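Local coordinates for protein ATP-dependent RNA helicase HrpB (Escherichia coli, PDB 6EUD) that hydrolyses ATP to ADP and phosphate as a DExH-box NTPase of the DEAH/RHA helicase group, with RNA helicase activity and single-stranded RNA binding ascribed to it, at residues L641-W646 with S704-H709; S716-R721 with P728-R733; E736-A741 with D773-A778; P744-A747 with P752-L755. All blocks are in the same frame, centred on the assembly; numbering follows the deposited sequence.

All four contacts lie on the same side of the chain's centre, in its C-terminal part, and build one small beta domain with its attached helices, away from the predicted ATP site and the DEFH box. Contacts 2 and 4 share one sheet: their centres are about 10 Å apart, and strands 729-733 and 751-758 are neighbours in it, joined by Leu730 N to Val754 O at 2.8 Å. Contact 1, about 11 Å from contact 4 between centres, links the helix ends to the 745-746 region through Glu705 O and Ala747 N, 2.7 Å apart. Contact 3, its centre about 25 Å from that of contact 1 and not touching it, joins the 736-741 turn to helix 771-776; Met737 CE meets Pro744 CG of contact 4 at 3.9 Å.

Contact 1 (L641-W646 with S704-H709)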
loop_
_atom_site.group_PDB
_atom_site.type_symbol
_atom_site.label_atom_id
_atom_site.label_comp_id
_atom_site.label_asym_id
_atom_site.label_seq_id
_atom_site.Cartn_x
_atom_site.Cartn_y
_atom_site.Cartn_z
ATOM N N LEU A 641 19.804 22.168 12.819
ATOM C CA LEU A 641 19.033 21.115 13.448
ATOM C C LEU A 641 18.212 21.696 14.588
ATOM O O LEU A 641 17.019 21.385 14.699
ATOM C CB LEU A 641 19.926 19.994 13.984
ATOM C CG LEU A 641 20.604 19.055 12.993
ATOM C CD1 LEU A 641 21.466 18.019 13.738
ATOM C CD2 LEU A 641 19.571 18.382 12.095
ATOM N N CYS A 642 18.846 22.528 15.431
ATOM C CA CYS A 642 18.166 23.097 16.605
ATOM C C CYS A 642 17.077 24.092 16.226
ATOM O O CYS A 642 16.010 24.077 16.824
ATOM C CB CYS A 642 19.175 23.758 17.545
ATOM S SG CYS A 642 20.217 22.508 18.327
ATOM N N ALA A 643 17.338 24.937 15.230
ATOM C CA ALA A 643 16.319 25.854 14.694
ATOM C C ALA A 643 15.048 25.122 14.291
ATOM O O ALA A 643 13.945 25.617 14.526
ATOM C CB ALA A 643 16.865 26.630 13.491
ATOM N N ALA A 644 15.196 23.943 13.681
ATOM C CA ALA A 644 14.022 23.202 13.224
ATOM C C ALA A 644 13.214 22.682 14.419
ATOM O O ALA A 644 12.000 22.498 14.309
ATOM C CB ALA A 644 14.422 22.057 12.302
ATOM N N LYS A 645 13.882 22.458 15.554
ATOM C CA LYS A 645 13.180 22.072 16.782
ATOM C C LYS A 645 12.561 23.273 17.491
ATOM O O LYS A 645 11.421 23.230 17.902
ATOM C CB LYS A 645 14.123 21.370 17.756
ATOM C CG LYS A 645 14.631 20.046 17.289
ATOM C CD LYS A 645 15.406 19.345 18.393
ATOM C CE LYS A 645 16.532 20.198 18.952
ATOM N NZ LYS A 645 17.252 19.450 20.017
ATOM N N TRP A 646 13.333 24.341 17.644
ATOM C CA TRP A 646 12.940 25.441 18.520
ATOM C C TRP A 646 12.166 26.530 17.780
ATOM O O TRP A 646 11.384 27.251 18.395
ATOM C CB TRP A 646 14.173 26.059 19.185
ATOM C CG TRP A 646 15.023 25.069 19.898
ATOM C CD1 TRP A 646 14.625 23.873 20.435
ATOM C CD2 TRP A 646 16.434 25.175 20.140
ATOM N NE1 TRP A 646 15.706 23.238 21.001
ATOM C CE2 TRP A 646 16.820 24.011 20.835
ATOM C CE3 TRP A 646 17.397 26.135 19.837
ATOM C CZ2 TRP A 646 18.136 23.788 21.225
ATOM C CZ3 TRP A 646 18.712 25.910 20.235
ATOM C CH2 TRP A 646 19.064 24.744 20.915
ATOM N N SER A 704 20.600 35.741 14.314
ATOM C CA SER A 704 20.025 36.475 15.430
ATOM C C SER A 704 19.384 35.571 16.501
ATOM O O SER A 704 19.535 35.820 17.703
ATOM C CB SER A 704 18.981 37.469 14.914
ATOM O OG SER A 704 18.307 38.036 16.015
ATOM N N GLU A 705 18.668 34.535 16.065
ATOM C CA GLU A 705 17.911 33.704 16.989
ATOM C C GLU A 705 18.723 32.542 17.537
ATOM O O GLU A 705 18.472 32.088 18.651
ATOM C CB GLU A 705 16.643 33.179 16.321
ATOM C CG GLU A 705 15.651 34.266 15.963
ATOM C CD GLU A 705 15.395 35.226 17.122
ATOM O OE1 GLU A 705 15.307 34.769 18.284
ATOM O OE2 GLU A 705 15.275 36.447 16.869
ATOM N N LEU A 706 19.683 32.060 16.749
ATOM C CA LEU A 706 20.621 31.042 17.218
ATOM C C LEU A 706 22.038 31.506 16.932
ATOM O O LEU A 706 22.734 30.913 16.113
ATOM C CB LEU A 706 20.370 29.687 16.554
ATOM C CG LEU A 706 19.146 28.870 16.994
ATOM C CD1 LEU A 706 17.835 29.413 16.390
ATOM C CD2 LEU A 706 19.335 27.401 16.603
ATOM N N PRO A 707 22.463 32.568 17.623
ATOM C CA PRO A 707 23.738 33.238 17.354
ATOM C C PRO A 707 24.936 32.367 17.710
ATOM O O PRO A 707 24.836 31.552 18.644
ATOM C CB PRO A 707 23.679 34.469 18.268
ATOM C CG PRO A 707 22.857 33.992 19.454
ATOM C CD PRO A 707 21.802 33.087 18.847
ATOM N N ALA A 708 26.050 32.544 16.998
ATOM C CA ALA A 708 27.253 31.769 17.276
ATOM C C ALA A 708 27.873 32.210 18.581
ATOM O O ALA A 708 28.475 31.395 19.281
ATOM C CB ALA A 708 28.276 31.896 16.133
ATOM N N HIS A 709 27.733 33.500 18.895
ATOM C CA HIS A 709 28.236 34.078 20.137
ATOM C C HIS A 709 27.142 34.823 20.870
ATOM O O HIS A 709 26.254 35.404 20.240
ATOM C CB HIS A 709 29.391 35.041 19.870
ATOM C CG HIS A 709 30.627 34.380 19.356
ATOM N ND1 HIS A 709 30.809 34.075 18.023
ATOM C CD2 HIS A 709 31.740 33.949 19.999
ATOM C CE1 HIS A 709 31.983 33.490 17.869
ATOM N NE2 HIS A 709 32.566 33.401 19.049
#
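Ala643 and Leu706 mark the nearest backbone approach, their CA atoms 7.2 Å apart, where the final turns of helix 631-646 face the exit from helix 696-705. Leu706 is the first residue to leave helical phi/psi, at -129°/67°, and its side chain projects at the other helix. The contact is small, 131 Å², and the side chains meet by apolar contact alone. Leu706 CD2 does most of the touching: it reaches the backbone with 3.5 Å to Ala643 N, and lies 3.8 Å from Cys642 CB. The same methyl meets the benzo part of the Trp646 indole, 4.0 Å from CZ3, on a slanting approach. Both methyls of Leu706 approach Ala643 CB, CD1 at 4.1 Å and CD2 at almost the same distance. Trp646 CG lies beside its own backbone N (chi1 -54°), and Cys642 O stands 3.3 Å above one ring face, toward the rim. Leu706 O accepts a hydrogen bond from Arg639 NE of helix 631-646. Trp646 packs on Pro728 and on Ile746 of strand 745-746, while Pro707 rests on Ile720 of strand 717-721, so the end of helix 631-646 and the exit from helix 696-705 both pack on the C-terminal sheet.

Contact 2 (S716-R721 with P728-R733)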
loop_
_atom_site.group_PDB
_atom_site.type_symbol
_atom_site.label_atom_id
_atom_site.label_comp_id
_atom_site.label_asym_id
_atom_site.label_seq_id
_atom_site.Cartn_x
_atom_site.Cartn_y
_atom_site.Cartn_z
ATOM N N SER A 716 31.887 41.138 26.590
ATOM C CA SER A 716 32.571 39.987 26.005
ATOM C C SER A 716 31.626 39.188 25.103
ATOM O O SER A 716 30.423 39.086 25.365
ATOM C CB SER A 716 33.139 39.073 27.095
ATOM O OG SER A 716 34.231 39.673 27.775
ATOM N N ARG A 717 32.181 38.626 24.035
ATOM C CA ARG A 717 31.413 37.771 23.142
ATOM C C ARG A 717 31.777 36.314 23.395
ATOM O O ARG A 717 32.849 35.877 22.987
ATOM C CB ARG A 717 31.663 38.152 21.680
ATOM C CG ARG A 717 31.572 39.653 21.421
ATOM C CD ARG A 717 31.041 39.939 20.046
ATOM N NE ARG A 717 29.673 39.450 19.920
ATOM C CZ ARG A 717 29.104 39.091 18.774
ATOM N NH1 ARG A 717 29.780 39.144 17.631
ATOM N NH2 ARG A 717 27.856 38.657 18.776
ATOM N N ILE A 718 30.888 35.576 24.075
ATOM C CA ILE A 718 31.158 34.190 24.448
ATOM C C ILE A 718 30.447 33.215 23.483
ATOM O O ILE A 718 29.260 33.388 23.164
ATOM C CB ILE A 718 30.717 33.888 25.898
ATOM C CG1 ILE A 718 31.203 34.971 26.874
ATOM C CG2 ILE A 718 31.202 32.514 26.325
ATOM C CD1 ILE A 718 32.703 35.211 26.850
ATOM N N ALA A 719 31.184 32.206 23.023
ATOM C CA ALA A 719 30.670 31.229 22.069
ATOM C C ALA A 719 29.584 30.372 22.693
ATOM O O ALA A 719 29.741 29.867 23.801
ATOM C CB ALA A 719 31.795 30.344 21.559
ATOM N N ILE A 720 28.477 30.217 21.982
ATOM C CA ILE A 720 27.457 29.269 22.379
ATOM C C ILE A 720 27.775 27.900 21.761
ATOM O O ILE A 720 28.131 27.814 20.590
ATOM C CB ILE A 720 26.076 29.751 21.942
ATOM C CG1 ILE A 720 25.724 31.068 22.655
ATOM C CG2 ILE A 720 25.034 28.675 22.175
ATOM C CD1 ILE A 720 24.323 31.595 22.314
ATOM N N ARG A 721 27.663 26.842 22.551
ATOM C CA ARG A 721 27.990 25.501 22.097
ATOM C C ARG A 721 26.697 24.749 21.803
ATOM O O ARG A 721 25.961 24.346 22.713
ATOM C CB ARG A 721 28.838 24.765 23.155
ATOM C CG ARG A 721 29.517 23.465 22.682
ATOM C CD ARG A 721 29.600 22.415 23.821
ATOM N NE ARG A 721 30.076 23.032 25.052
ATOM C CZ ARG A 721 29.704 22.681 26.278
ATOM N NH1 ARG A 721 28.831 21.700 26.478
ATOM N NH2 ARG A 721 30.205 23.336 27.312
ATOM N N PRO A 728 21.687 24.212 24.418
ATOM C CA PRO A 728 22.819 25.067 24.049
ATOM C C PRO A 728 23.549 25.559 25.301
ATOM O O PRO A 728 22.904 25.980 26.281
ATOM C CB PRO A 728 22.161 26.215 23.282
ATOM C CG PRO A 728 20.744 26.246 23.806
ATOM C CD PRO A 728 20.384 24.839 24.135
ATOM N N ALA A 729 24.876 25.485 25.282
ATOM C CA ALA A 729 25.636 25.789 26.487
ATOM C C ALA A 729 26.513 27.025 26.316
ATOM O O ALA A 729 26.952 27.371 25.221
ATOM C CB ALA A 729 26.477 24.596 26.896
ATOM N N LEU A 730 26.778 27.687 27.422
ATOM C CA LEU A 730 27.612 28.869 27.392
ATOM C C LEU A 730 28.612 28.836 28.541
ATOM O O LEU A 730 28.232 29.006 29.705
ATOM C CB LEU A 730 26.744 30.120 27.480
ATOM C CG LEU A 730 27.472 31.440 27.286
ATOM C CD1 LEU A 730 27.363 31.901 25.839
ATOM C CD2 LEU A 730 26.903 32.445 28.232
ATOM N N ALA A 731 29.885 28.615 28.216
ATOM C CA ALA A 731 30.940 28.574 29.221
ATOM C C ALA A 731 31.460 29.976 29.456
ATOM O O ALA A 731 32.053 30.580 28.564
ATOM C CB ALA A 731 32.048 27.653 28.788
ATOM N N VAL A 732 31.223 30.503 30.653
ATOM C CA VAL A 732 31.529 31.908 30.933
ATOM C C VAL A 732 31.978 32.104 32.374
ATOM O O VAL A 732 31.426 31.492 33.286
ATOM C CB VAL A 732 30.297 32.826 30.660
ATOM C CG1 VAL A 732 29.106 32.393 31.506
ATOM C CG2 VAL A 732 30.626 34.277 30.928
ATOM N N ARG A 733 32.974 32.953 32.589
ATOM C CA ARG A 733 33.369 33.282 33.956
ATOM C C ARG A 733 32.199 33.955 34.674
ATOM O O ARG A 733 31.581 34.882 34.157
ATOM C CB ARG A 733 34.605 34.177 33.969
ATOM C CG ARG A 733 35.846 33.519 33.395
ATOM C CD ARG A 733 36.999 34.507 33.299
ATOM N NE ARG A 733 36.662 35.614 32.415
ATOM C CZ ARG A 733 37.408 36.700 32.252
ATOM N NH1 ARG A 733 38.554 36.831 32.913
ATOM N NH2 ARG A 733 37.010 37.651 31.421
#
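Leu730 CD1 is the apolar centre of this antiparallel beta hairpin, wedged between Ile718 and Ile720: it lies 3.7 Å from Ile720 CG1 and 3.9 Å from Ile718 CB. With CG anti to the backbone N (chi1 -173°), the leucine leans back over the partner strand, bringing CD1 close to the carbonyl oxygens of Ile718 and Ala719 as well. Ile718 crosses Leu730 at about a right angle, and its CG1 reaches Val732 CG2. At the other end Ile720 and Pro728 run side by side in the same direction, with Ile720 CG2 3.9 Å from Pro728 CB. The hydrogen-bonded pair Arg721 and Ala729 secures the backbones: Arg721 N to Ala729 O is 2.8 Å and almost straight, 172° at the hydrogen, and Ala729 N returns to Arg721 O at 3.0 Å. Toward Ile718 the strands diverge, since CA-CA grows from 5.0 Å at Arg721 and Ala729 to 6.9 Å at Ile718 and Val732. At the polar edge the bent Arg721 chain folds its guanidinium over Ala729, whose CB sits beneath one face, 3.7 Å from the plane and displaced toward its rim. Its NH2 forms a salt bridge with Glu756 on strand 751-758. That strand flanks 729-733 in parallel, and strand 709-711 pairs antiparallel with 717-721, placing the hairpin inside the sheet.

Contact 3 (E736-A741 with D773-A778); sequences EMFGEA and DFWKGA
Trp775 and Phe738 are the flat groups that meet here, joining a type II beta turn, Met737 to Glu740, to the last turn of helix 771-776. The two rings are neither stacked nor edge-to-face: the phenyl and the six-membered ring of the indole have planes at 49° and centroids 5.8 Å apart. Trp775 CH2 comes in at the phenyl edge, in its plane, 3.7 Å from Phe738 CD1 and equally near CE1. The indole carries backbone oxygens at its own edge, near the ring plane: Met737 O beside CZ2, at 3.6 Å, and Glu740 O at the pyrrole nitrogen. Pro799 touches both aromatic side chains, and Tyr779 meets Trp775 edge-to-face. Trp775 CG lies beside the backbone N (chi1 -67°), and the ring extends from the helix with NE1, CZ2 and CH2, along one edge, meeting the turn. Of the Met737 side chain, CB comes nearest, 4.2 Å from Trp775 CZ2; the bent chain leads the sulfur away. Gly739 takes the third position of the turn with a positive phi, where a CB would press on the preceding carbonyl. The turn's own Glu740 N to Met737 O bond spans 3.3 Å. The indole N-H is satisfied by main chain: Trp775 NE1 donates to Glu740 O at 2.9 Å, meeting it almost head-on (C=O...N 167°), with the oxygen close to the ring plane.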
loop_
_atom_site.group_PDB
_atom_site.type_symbol
_atom_site.label_atom_id
_atom_site.label_comp_id
_atom_site.label_asym_id
_atom_site.label_seq_id
_atom_site.Cartn_x
_atom_site.Cartn_y
_atom_site.Cartn_z
ATOM N N GLU A 736 31.608 37.701 34.917
ATOM C CA GLU A 736 31.140 38.427 33.745
ATOM C C GLU A 736 29.614 38.497 33.669
ATOM O O GLU A 736 29.059 39.295 32.927
ATOM C CB GLU A 736 31.694 37.791 32.467
ATOM C CG GLU A 736 33.208 37.929 32.298
ATOM C CD GLU A 736 33.632 38.031 30.832
ATOM O OE1 GLU A 736 33.815 36.985 30.156
ATOM O OE2 GLU A 736 33.776 39.173 30.351
ATOM N N MET A 737 28.930 37.653 34.432
ATOM C CA MET A 737 27.470 37.636 34.410
ATOM C C MET A 737 26.848 38.576 35.449
ATOM O O MET A 737 25.625 38.604 35.618
ATOM C CB MET A 737 26.965 36.216 34.633
ATOM C CG MET A 737 27.357 35.253 33.533
ATOM S SD MET A 737 26.805 35.837 31.935
ATOM C CE MET A 737 25.019 35.997 32.220
ATOM N N PHE A 738 27.678 39.337 36.154
ATOM C CA PHE A 738 27.154 40.283 37.136
ATOM C C PHE A 738 26.303 41.371 36.489
ATOM O O PHE A 738 26.696 41.974 35.484
ATOM C CB PHE A 738 28.292 40.935 37.916
ATOM C CG PHE A 738 29.003 40.002 38.835
ATOM C CD1 PHE A 738 28.413 38.811 39.219
ATOM C CD2 PHE A 738 30.260 40.311 39.314
ATOM C CE1 PHE A 738 29.070 37.943 40.071
ATOM C CE2 PHE A 738 30.917 39.448 40.160
ATOM C CZ PHE A 738 30.322 38.262 40.542
ATOM N N GLY A 739 25.148 41.642 37.081
ATOM C CA GLY A 739 24.264 42.666 36.556
ATOM C C GLY A 739 23.093 42.081 35.787
ATOM O O GLY A 739 22.109 42.774 35.505
ATOM N N GLU A 740 23.205 40.796 35.450
ATOM C CA GLU A 740 22.150 40.079 34.750
ATOM C C GLU A 740 21.262 39.331 35.748
ATOM O O GLU A 740 21.720 38.445 36.468
ATOM C CB GLU A 740 22.753 39.115 33.717
ATOM C CG GLU A 740 21.726 38.328 32.934
ATOM C CD GLU A 740 20.735 39.224 32.208
ATOM O OE1 GLU A 740 19.719 39.618 32.826
ATOM O OE2 GLU A 740 20.960 39.517 31.015
ATOM N N ALA A 741 19.990 39.705 35.800
ATOM C CA ALA A 741 19.068 39.113 36.764
ATOM C C ALA A 741 18.374 37.899 36.171
ATOM O O ALA A 741 17.880 37.038 36.897
ATOM C CB ALA A 741 18.045 40.132 37.209
ATOM N N ASP A 773 17.852 31.659 40.164
ATOM C CA ASP A 773 17.935 30.744 41.303
ATOM C C ASP A 773 19.351 30.637 41.849
ATOM O O ASP A 773 19.556 30.400 43.038
ATOM C CB ASP A 773 17.454 29.343 40.924
ATOM C CG ASP A 773 15.962 29.268 40.772
ATOM O OD1 ASP A 773 15.283 30.226 41.200
ATOM O OD2 ASP A 773 15.469 28.251 40.235
ATOM N N PHE A 774 20.338 30.781 40.975
ATOM C CA PHE A 774 21.714 30.606 41.400
ATOM C C PHE A 774 22.170 31.755 42.304
ATOM O O PHE A 774 22.735 31.525 43.377
ATOM C CB PHE A 774 22.645 30.486 40.200
ATOM C CG PHE A 774 24.080 30.508 40.578
ATOM C CD1 PHE A 774 24.665 29.409 41.198
ATOM C CD2 PHE A 774 24.846 31.644 40.361
ATOM C CE1 PHE A 774 26.009 29.438 41.577
ATOM C CE2 PHE A 774 26.180 31.684 40.735
ATOM C CZ PHE A 774 26.764 30.577 41.345
ATOM N N TRP A 775 21.921 32.984 41.861
ATOM C CA TRP A 775 22.215 34.158 42.673
ATOM C C TRP A 775 21.609 34.045 44.085
ATOM O O TRP A 775 22.277 34.339 45.075
ATOM C CB TRP A 775 21.693 35.434 42.002
ATOM C CG TRP A 775 22.352 35.874 40.697
ATOM C CD1 TRP A 775 21.724 36.486 39.648
ATOM C CD2 TRP A 775 23.739 35.752 40.310
ATOM N NE1 TRP A 775 22.619 36.755 38.644
ATOM C CE2 TRP A 775 23.864 36.319 39.023
ATOM C CE3 TRP A 775 24.880 35.217 40.921
ATOM C CZ2 TRP A 775 25.086 36.380 38.340
ATOM C CZ3 TRP A 775 26.091 35.279 40.245
ATOM C CH2 TRP A 775 26.184 35.854 38.968
ATOM N N LYS A 776 20.349 33.616 44.168
ATOM C CA LYS A 776 19.669 33.461 45.454
ATOM C C LYS A 776 20.076 32.178 46.185
ATOM O O LYS A 776 19.951 32.085 47.401
ATOM C CB LYS A 776 18.151 33.477 45.255
ATOM C CG LYS A 776 17.599 34.783 44.719
ATOM C CD LYS A 776 16.164 34.622 44.234
ATOM C CE LYS A 776 15.582 35.952 43.757
ATOM N NZ LYS A 776 15.332 36.915 44.881
ATOM N N GLY A 777 20.562 31.188 45.446
ATOM C CA GLY A 777 20.831 29.884 46.029
ATOM C C GLY A 777 22.295 29.587 46.280
ATOM O O GLY A 777 22.885 30.096 47.231
ATOM N N ALA A 778 22.884 28.766 45.412
ATOM C CA ALA A 778 24.235 28.252 45.614
ATOM C C ALA A 778 25.316 29.330 45.532
ATOM O O ALA A 778 26.472 29.066 45.867
ATOM C CB ALA A 778 24.527 27.152 44.612
#

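Contact 4 (P744-A747 with P752-L755)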
loop_
_atom_site.group_PDB
_atom_site.type_symbol
_atom_site.label_atom_id
_atom_site.label_comp_id
_atom_site.label_asym_id
_atom_site.label_seq_id
_atom_site.Cartn_x
_atom_site.Cartn_y
_atom_site.Cartn_z
ATOM N N PRO A 744 20.069 34.120 30.457
ATOM C CA PRO A 744 20.076 34.360 28.999
ATOM C C PRO A 744 19.242 33.345 28.216
ATOM O O PRO A 744 19.131 32.187 28.624
ATOM C CB PRO A 744 21.566 34.228 28.627
ATOM C CG PRO A 744 22.293 34.589 29.879
ATOM C CD PRO A 744 21.424 34.168 31.037
ATOM N N THR A 745 18.656 33.782 27.105
ATOM C CA THR A 745 17.877 32.893 26.262
ATOM C C THR A 745 18.075 33.220 24.801
ATOM O O THR A 745 18.372 34.357 24.453
ATOM C CB THR A 745 16.362 32.962 26.542
ATOM O OG1 THR A 745 15.881 34.281 26.254
ATOM C CG2 THR A 745 16.055 32.598 27.973
ATOM N N ILE A 746 17.893 32.214 23.949
ATOM C CA ILE A 746 17.937 32.402 22.512
ATOM C C ILE A 746 16.629 31.889 21.909
ATOM O O ILE A 746 15.707 31.556 22.654
ATOM C CB ILE A 746 19.134 31.669 21.892
ATOM C CG1 ILE A 746 19.010 30.164 22.149
ATOM C CG2 ILE A 746 20.418 32.197 22.474
ATOM C CD1 ILE A 746 20.192 29.380 21.654
ATOM N N ALA A 747 16.563 31.813 20.574
ATOM C CA ALA A 747 15.415 31.242 19.864
ATOM C C ALA A 747 14.107 31.951 20.229
ATOM O O ALA A 747 13.172 31.326 20.711
ATOM C CB ALA A 747 15.314 29.724 20.148
ATOM N N PRO A 752 16.454 28.699 27.282
ATOM C CA PRO A 752 17.501 29.289 28.125
ATOM C C PRO A 752 18.846 28.617 27.864
ATOM O O PRO A 752 18.898 27.409 27.613
ATOM C CB PRO A 752 16.995 29.035 29.550
ATOM C CG PRO A 752 16.111 27.791 29.417
ATOM C CD PRO A 752 15.556 27.787 28.017
ATOM N N LEU A 753 19.917 29.402 27.880
ATOM C CA LEU A 753 21.264 28.854 27.761
ATOM C C LEU A 753 21.683 28.145 29.042
ATOM O O LEU A 753 21.458 28.635 30.142
ATOM C CB LEU A 753 22.268 29.961 27.418
ATOM C CG LEU A 753 22.046 30.560 26.033
ATOM C CD1 LEU A 753 22.994 31.685 25.825
ATOM C CD2 LEU A 753 22.254 29.503 24.956
ATOM N N VAL A 754 22.284 26.978 28.909
ATOM C CA VAL A 754 22.855 26.354 30.085
ATOM C C VAL A 754 24.175 27.066 30.329
ATOM O O VAL A 754 25.058 27.035 29.476
ATOM C CB VAL A 754 23.067 24.825 29.927
ATOM C CG1 VAL A 754 23.853 24.277 31.103
ATOM C CG2 VAL A 754 21.728 24.096 29.791
ATOM N N LEU A 755 24.281 27.733 31.478
ATOM C CA LEU A 755 25.469 28.505 31.830
ATOM C C LEU A 755 26.463 27.632 32.562
ATOM O O LEU A 755 26.169 27.061 33.614
ATOM C CB LEU A 755 25.116 29.704 32.711
ATOM C CG LEU A 755 24.100 30.724 32.208
ATOM C CD1 LEU A 755 23.991 31.887 33.200
ATOM C CD2 LEU A 755 24.534 31.205 30.834
#
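Pro752 faces Thr745 across a short antiparallel beta hairpin, strand 745-746 with strand 751-758, as a non-hydrogen-bonded pair whose CA atoms are 4.1 Å apart. Both side chains lie on the same face of the sheet. Thr745 CG2, set beside its own backbone N by the chi1 of 63°, is the branch that touches, 3.6 Å from Pro752 CA and a little farther from the ring carbon CB. Pro752 CA also makes a bent CA-H...O contact with Pro744 O, 3.4 Å long. Leu753 comes next and supplies the hydrogen bond of the contact: its N donates to Pro744 O at 3.0 Å, the N-H...O angle being 161°. The donor stands above the carbonyl plane, 36° out of it, so the bond is fairly straight at the hydrogen but tilted at the acceptor. The leucine's two methyls divide between neighbours: CD1 lies 4.0 Å from Pro744 CB, and CD2 meets Ile746 CD1 at 3.9 Å, the two side chains crossing at about a right angle. Beyond this pair, Tyr710 touches Pro744 and Leu753, while Ile720 touches Leu753 and Ile746, so side chains of strands 709-711 and 717-721 pack against this apolar cluster. Val754 turns away from strand 745-746 and gives its backbone to Pro728 and Leu730. Leu755 ends the segment across the Pro744 ring, nearly perpendicular to it in direction, with CD1 4.1 Å from Pro744 CD and CD2 4.2 Å from Pro744 CG.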